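Local coordinates for protein putative TetR-family transcriptional regulator (Streptomyces coelicolor, PDB 2HXO) that probably binds regulatory DNA as a TetR-family transcription factor, with an N-terminal helix-turn-helix region and an all-helical C-terminal region, at residues V26-L29 / D30-E34; P106-A109 / T110-T114; A70-T73 / A74-A78. One frame throughout, in Å; residues are numbered along the deposited sequence.

Contact 1: V26-L29 / D30-E34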
loop_
_atom_site.group_PDB
_atom_site.type_symbol
_atom_site.label_atom_id
_atom_site.label_comp_id
_atom_site.label_asym_id
_atom_site.label_seq_id
_atom_site.Cartn_x
_atom_site.Cartn_y
_atom_site.Cartn_z
ATOM N N VAL A 26 -13.229 2.094 -18.878
ATOM C CA VAL A 26 -12.293 1.052 -18.474
ATOM C C VAL A 26 -11.306 0.761 -19.619
ATOM O O VAL A 26 -10.088 0.746 -19.413
ATOM C CB VAL A 26 -13.039 -0.255 -18.091
ATOM C CG1 VAL A 26 -12.030 -1.372 -17.812
ATOM C CG2 VAL A 26 -13.916 -0.017 -16.867
ATOM N N GLU A 27 -11.838 0.540 -20.819
ATOM C CA GLU A 27 -11.010 0.263 -21.991
ATOM C C GLU A 27 -9.990 1.376 -22.167
ATOM O O GLU A 27 -8.808 1.126 -22.409
ATOM C CB GLU A 27 -11.878 0.173 -23.250
ATOM C CG GLU A 27 -12.971 -0.875 -23.181
ATOM C CD GLU A 27 -13.880 -0.849 -24.394
ATOM O OE1 GLU A 27 -14.467 0.219 -24.686
ATOM O OE2 GLU A 27 -14.009 -1.901 -25.057
ATOM N N LEU A 28 -10.456 2.611 -22.046
ATOM C CA LEU A 28 -9.584 3.764 -22.179
ATOM C C LEU A 28 -8.564 3.789 -21.049
ATOM O O LEU A 28 -7.384 4.035 -21.279
ATOM C CB LEU A 28 -10.408 5.060 -22.168
ATOM C CG LEU A 28 -11.324 5.287 -23.380
ATOM C CD1 LEU A 28 -12.169 6.541 -23.165
ATOM C CD2 LEU A 28 -10.474 5.418 -24.645
ATOM N N LEU A 29 -9.018 3.531 -19.827
ATOM C CA LEU A 29 -8.112 3.534 -18.686
ATOM C C LEU A 29 -7.018 2.486 -18.865
ATOM O O LEU A 29 -5.875 2.695 -18.451
ATOM C CB LEU A 29 -8.890 3.276 -17.387
ATOM C CG LEU A 29 -9.671 4.472 -16.821
ATOM C CD1 LEU A 29 -10.511 4.030 -15.639
ATOM C CD2 LEU A 29 -8.707 5.569 -16.400
ATOM N N ASP A 30 -7.375 1.370 -19.491
ATOM C CA ASP A 30 -6.431 0.285 -19.725
ATOM C C ASP A 30 -5.388 0.633 -20.785
ATOM O O ASP A 30 -4.222 0.247 -20.668
ATOM C CB ASP A 30 -7.182 -0.978 -20.157
ATOM C CG ASP A 30 -7.985 -1.602 -19.027
ATOM O OD1 ASP A 30 -8.804 -2.501 -19.305
ATOM O OD2 ASP A 30 -7.789 -1.202 -17.860
ATOM N N THR A 31 -5.812 1.375 -21.807
ATOM C CA THR A 31 -4.932 1.757 -22.914
ATOM C C THR A 31 -4.230 3.109 -22.765
ATOM O O THR A 31 -3.005 3.182 -22.841
ATOM C CB THR A 31 -5.714 1.761 -24.235
ATOM O OG1 THR A 31 -6.794 2.698 -24.134
ATOM C CG2 THR A 31 -6.293 0.377 -24.523
ATOM N N VAL A 32 -4.999 4.174 -22.555
ATOM C CA VAL A 32 -4.414 5.507 -22.421
ATOM C C VAL A 32 -4.264 6.020 -20.989
ATOM O O VAL A 32 -3.655 7.072 -20.764
ATOM C CB VAL A 32 -5.211 6.556 -23.248
ATOM C CG1 VAL A 32 -5.006 6.306 -24.741
ATOM C CG2 VAL A 32 -6.688 6.489 -22.913
ATOM N N GLY A 33 -4.815 5.286 -20.025
ATOM C CA GLY A 33 -4.711 5.693 -18.633
ATOM C C GLY A 33 -5.693 6.763 -18.183
ATOM O O GLY A 33 -6.630 7.117 -18.901
ATOM N N GLU A 34 -5.473 7.287 -16.982
ATOM C CA GLU A 34 -6.348 8.310 -16.430
ATOM C C GLU A 34 -6.329 9.546 -17.312
ATOM O O GLU A 34 -7.366 9.970 -17.825
ATOM C CB GLU A 34 -5.912 8.678 -15.012
ATOM C CG GLU A 34 -6.991 9.388 -14.223
ATOM C CD GLU A 34 -6.578 9.683 -12.794
ATOM O OE1 GLU A 34 -6.033 8.771 -12.134
ATOM O OE2 GLU A 34 -6.811 10.820 -12.327
#
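Leu-29 and Gly-33 meet where helix 18-31, the first helix of the TetR-family DNA-binding region, gives way to a turn. The tight side is that of Leu-29: its CD2 lies 3.6 Å from CA of Glu-34, and the same side chain packs on Leu-64 and Ala-67 of helix 60-76. Gly-33 takes the chain out of helical geometry with a positive phi (81°), and a side chain there would jam against the preceding carbonyl. Helical bonding persists up to the turn, since Val-32 N reaches Leu-28 O at 2.7 Å, while Gly-33 N makes weak bonds to the oxygens of Leu-28 and Leu-29. Thr-31 and Val-32 form the solvent side, exposed yet close to the backbone: the chi1 of Val-32 (-69°) sets CG2 between its own N and carbonyl carbon, 3.0 Å from Leu-28 O. Asp-30 lies alongside Val-26, both pointing the same way, and its OD2 accepts hydrogen bonds from Trp-107 NE1 and His-105 ND1. With an alanine at this position, the indole and imidazole N-H groups would probably lose their shared acceptor. The other carboxylate oxygen, Asp-30 OD1, rests 3.7 Å from Val-26 CG1.

Contact 2: P106-A109 / T110-T114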
loop_
_atom_site.group_PDB
_atom_site.type_symbol
_atom_site.label_atom_id
_atom_site.label_comp_id
_atom_site.label_asym_id
_atom_site.label_seq_id
_atom_site.Cartn_x
_atom_site.Cartn_y
_atom_site.Cartn_z
ATOM N N PRO A 106 -3.779 -1.780 -14.190
ATOM C CA PRO A 106 -2.766 -1.012 -13.455
ATOM C C PRO A 106 -3.278 0.247 -12.777
ATOM O O PRO A 106 -2.879 0.576 -11.657
ATOM C CB PRO A 106 -1.725 -0.706 -14.529
ATOM C CG PRO A 106 -1.812 -1.918 -15.415
ATOM C CD PRO A 106 -3.305 -2.113 -15.544
ATOM N N TRP A 107 -4.153 0.962 -13.469
ATOM C CA TRP A 107 -4.723 2.195 -12.932
ATOM C C TRP A 107 -5.565 1.959 -11.664
ATOM O O TRP A 107 -5.743 2.869 -10.853
ATOM C CB TRP A 107 -5.595 2.862 -13.998
ATOM C CG TRP A 107 -6.653 1.943 -14.564
ATOM C CD1 TRP A 107 -6.538 1.128 -15.655
ATOM C CD2 TRP A 107 -7.975 1.732 -14.046
ATOM N NE1 TRP A 107 -7.707 0.425 -15.853
ATOM C CE2 TRP A 107 -8.604 0.775 -14.880
ATOM C CE3 TRP A 107 -8.689 2.258 -12.959
ATOM C CZ2 TRP A 107 -9.918 0.332 -14.658
ATOM C CZ3 TRP A 107 -10.000 1.816 -12.740
ATOM C CH2 TRP A 107 -10.597 0.863 -13.588
ATOM N N LEU A 108 -6.068 0.739 -11.489
ATOM C CA LEU A 108 -6.912 0.416 -10.340
ATOM C C LEU A 108 -6.322 0.735 -8.970
ATOM O O LEU A 108 -7.016 1.275 -8.105
ATOM C CB LEU A 108 -7.318 -1.062 -10.368
ATOM C CG LEU A 108 -8.460 -1.434 -9.413
ATOM C CD1 LEU A 108 -9.732 -0.700 -9.830
ATOM C CD2 LEU A 108 -8.708 -2.930 -9.442
ATOM N N ALA A 109 -5.054 0.398 -8.763
ATOM C CA ALA A 109 -4.411 0.640 -7.475
ATOM C C ALA A 109 -4.458 2.104 -7.048
ATOM O O ALA A 109 -4.702 2.412 -5.881
ATOM C CB ALA A 109 -2.964 0.161 -7.516
ATOM N N THR A 110 -4.219 3.003 -7.997
ATOM C CA THR A 110 -4.233 4.429 -7.715
ATOM C C THR A 110 -5.641 4.910 -7.374
ATOM O O THR A 110 -5.824 5.732 -6.476
ATOM C CB THR A 110 -3.709 5.242 -8.927
ATOM O OG1 THR A 110 -2.356 4.860 -9.208
ATOM C CG2 THR A 110 -3.749 6.742 -8.630
ATOM N N GLN A 111 -6.633 4.394 -8.094
ATOM C CA GLN A 111 -8.010 4.797 -7.859
ATOM C C GLN A 111 -8.519 4.363 -6.494
ATOM O O GLN A 111 -9.323 5.066 -5.879
ATOM C CB GLN A 111 -8.918 4.254 -8.963
ATOM C CG GLN A 111 -8.751 4.994 -10.275
ATOM C CD GLN A 111 -8.802 6.494 -10.078
ATOM O OE1 GLN A 111 -9.741 7.014 -9.477
ATOM N NE2 GLN A 111 -7.790 7.199 -10.581
ATOM N N LEU A 112 -8.049 3.212 -6.018
ATOM C CA LEU A 112 -8.457 2.715 -4.709
ATOM C C LEU A 112 -7.914 3.613 -3.595
ATOM O O LEU A 112 -8.595 3.871 -2.600
ATOM C CB LEU A 112 -7.965 1.283 -4.510
ATOM C CG LEU A 112 -8.610 0.201 -5.377
ATOM C CD1 LEU A 112 -7.864 -1.109 -5.175
ATOM C CD2 LEU A 112 -10.081 0.043 -5.017
ATOM N N ALA A 113 -6.689 4.098 -3.765
ATOM C CA ALA A 113 -6.086 4.981 -2.771
ATOM C C ALA A 113 -6.863 6.293 -2.702
ATOM O O ALA A 113 -7.114 6.826 -1.622
ATOM C CB ALA A 113 -4.629 5.257 -3.127
ATOM N N THR A 114 -7.232 6.815 -3.866
ATOM C CA THR A 114 -7.986 8.058 -3.942
ATOM C C THR A 114 -9.402 7.826 -3.443
ATOM O O THR A 114 -10.019 8.711 -2.858
ATOM C CB THR A 114 -8.035 8.588 -5.389
ATOM O OG1 THR A 114 -8.495 7.554 -6.263
ATOM C CG2 THR A 114 -6.652 9.042 -5.830
#
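Trp-107 presents the edge of its indole to Gln-111, one turn further along, with CE3 lying 3.8 Å from Gln-111 CG and that carbon in the ring plane. This is an i to i+4 contact in the first turns of helix 107-118, within the C-terminal region of the TetR fold. A chi1 of 54° sets the indole CG between the backbone N and the carbonyl carbon, and this rotation carries the ring to where its CE3 edge meets the glutamine. Gln-111 bends at chi2 (-49°), and its amide plane stands 42° from the ring, so the two flat groups are not stacked and the touch is made through the aliphatic CG.

The ring's polar edge has its partner in Asp-30, while the imidazole of His-105 meets the indole with its plane nearly perpendicular. Thr-68 of helix 60-76 touches both members of this buried pair, and Leu-108 packs on Thr-68 too as well as on Ala-101 and Thr-102 of helix 87-104.

On another side of the helix, Leu-108 and Leu-112 make a second one-turn pair, the CG of Leu-108 lying 4.3 Å from CD1 of Leu-112. The backbone keeps the i to i+4 pattern: Leu-112 N bonds Leu-108 O at 3.0 Å, and Gln-111 N reaches Trp-107 O at 3.3 Å in the carbonyl plane. The next bond, from Ala-113 N to Ala-109 O at 3.4 Å, is weak, and the Ala-113 side packs on Gln-163 of the second subunit. Further along, the hydroxyl of Thr-114 turns back on its own helix, OG1 donating to Gln-111 O at 2.7 Å from above the carbonyl plane.

Contact 3: A70-T73 / A74-A78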
loop_
_atom_site.group_PDB
_atom_site.type_symbol
_atom_site.label_atom_id
_atom_site.label_comp_id
_atom_site.label_asym_id
_atom_site.label_seq_id
_atom_site.Cartn_x
_atom_site.Cartn_y
_atom_site.Cartn_z
ATOM N N ALA A 70 -16.991 -1.085 -10.882
ATOM C CA ALA A 70 -17.387 -2.141 -11.808
ATOM C C ALA A 70 -16.332 -3.243 -11.889
ATOM O O ALA A 70 -16.648 -4.432 -11.851
ATOM C CB ALA A 70 -17.637 -1.552 -13.191
ATOM N N VAL A 71 -15.077 -2.842 -12.013
ATOM C CA VAL A 71 -13.978 -3.790 -12.098
ATOM C C VAL A 71 -13.828 -4.607 -10.810
ATOM O O VAL A 71 -13.639 -5.817 -10.852
ATOM C CB VAL A 71 -12.654 -3.049 -12.404
ATOM C CG1 VAL A 71 -11.465 -3.849 -11.889
ATOM C CG2 VAL A 71 -12.535 -2.830 -13.906
ATOM N N VAL A 72 -13.916 -3.931 -9.669
ATOM C CA VAL A 72 -13.783 -4.590 -8.378
ATOM C C VAL A 72 -14.916 -5.592 -8.146
ATOM O O VAL A 72 -14.672 -6.745 -7.780
ATOM C CB VAL A 72 -13.750 -3.540 -7.243
ATOM C CG1 VAL A 72 -13.863 -4.214 -5.888
ATOM C CG2 VAL A 72 -12.453 -2.742 -7.327
ATOM N N THR A 73 -16.150 -5.151 -8.367
ATOM C CA THR A 73 -17.312 -6.007 -8.191
ATOM C C THR A 73 -17.211 -7.255 -9.048
ATOM O O THR A 73 -17.482 -8.364 -8.589
ATOM C CB THR A 73 -18.612 -5.273 -8.581
ATOM O OG1 THR A 73 -18.891 -4.243 -7.626
ATOM C CG2 THR A 73 -19.783 -6.242 -8.629
ATOM N N ALA A 74 -16.821 -7.073 -10.303
ATOM C CA ALA A 74 -16.719 -8.194 -11.230
ATOM C C ALA A 74 -15.645 -9.184 -10.809
ATOM O O ALA A 74 -15.855 -10.396 -10.865
ATOM C CB ALA A 74 -16.444 -7.683 -12.651
ATOM N N ALA A 75 -14.502 -8.670 -10.373
ATOM C CA ALA A 75 -13.398 -9.532 -9.970
ATOM C C ALA A 75 -13.667 -10.305 -8.682
ATOM O O ALA A 75 -13.448 -11.516 -8.609
ATOM C CB ALA A 75 -12.130 -8.708 -9.823
ATOM N N VAL A 76 -14.142 -9.596 -7.664
ATOM C CA VAL A 76 -14.418 -10.201 -6.370
ATOM C C VAL A 76 -15.510 -11.261 -6.389
ATOM O O VAL A 76 -15.430 -12.246 -5.661
ATOM C CB VAL A 76 -14.786 -9.122 -5.331
ATOM C CG1 VAL A 76 -15.286 -9.770 -4.052
ATOM C CG2 VAL A 76 -13.573 -8.257 -5.050
ATOM N N THR A 77 -16.529 -11.066 -7.215
ATOM C CA THR A 77 -17.627 -12.025 -7.274
ATOM C C THR A 77 -17.457 -13.003 -8.434
ATOM O O THR A 77 -18.304 -13.871 -8.653
ATOM C CB THR A 77 -18.997 -11.298 -7.401
ATOM O OG1 THR A 77 -18.980 -10.423 -8.534
ATOM C CG2 THR A 77 -19.286 -10.473 -6.149
ATOM N N ALA A 78 -16.347 -12.858 -9.155
ATOM C CA ALA A 78 -16.032 -13.690 -10.316
ATOM C C ALA A 78 -15.997 -15.191 -10.046
ATOM O O ALA A 78 -17.029 -15.867 -10.090
ATOM C CB ALA A 78 -14.693 -13.249 -10.928
#
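This is a local contact along the last turns of helix 60-76, largely at the surface, joining residues one turn apart where the helix gives way to a turn. The evidence is an unbroken run of i to i+4 backbone bonds. Ala-74 N bonds Ala-70 O, Ala-75 N bonds Val-71 O at 3.0 Å, and Val-76 N meets Val-72 O at 2.9 Å with a nearly straight N-H...O angle of 172°.

The apolar face is carried by Val-72 and Val-76, whose side chains lie side by side and point the same way. CG1 of Val-72 stands 4.1 Å from CG2 of Val-76, and that same CG2 lies 3.3 Å from Val-72 O. In both valines CG1 is anti to the backbone N (chi1 170° and 171°), which gives the two side chains matching orientations. Val-72 is the buried one, packing on Leu-98 of helix 87-104 and on Val-124 and Ile-128 of helix 124-138. As in other TetR-family regulators, helix 60-76 connects the DNA-binding region to the C-terminal helical bundle, and Val-71 and Ala-75 continue the packing by touching Ala-101.

A neighbouring, exposed face is polar. Thr-73 OG1 turns back to bond Asp-69 O, while its carbonyl takes two bonds from Thr-77. The amide N of Thr-77 donates to Thr-73 O at 3.2 Å, and the hydroxyl OG1 donates to the same oxygen at 2.5 Å, a length that is itself doubtful. The two donors reach it from opposite faces of the carbonyl plane. The hydroxyl is brought there by a chi1 of 55°, which turns OG1 back over the preceding turn of the helix.

Along the chain the three contacts are in series and none nests within or crosses another: contact 1 comes first, contact 3 second and contact 2 last. Contacts 2 and 3 lie essentially along one helix each, and contact 1 carries helix 18-31 into the following turn; none closes a long loop. They converge in space, with centres 12 to 17 Å apart. Val-26, Val-71 and Trp-107 meet one another, one from each contact, and Val-71 CG1 also lies 3.8 Å from Leu-108 CD2. The ends of helices 18-31 and 60-76 are thereby packed against the start of helix 107-118, linking the DNA-binding region to the C-terminal bundle.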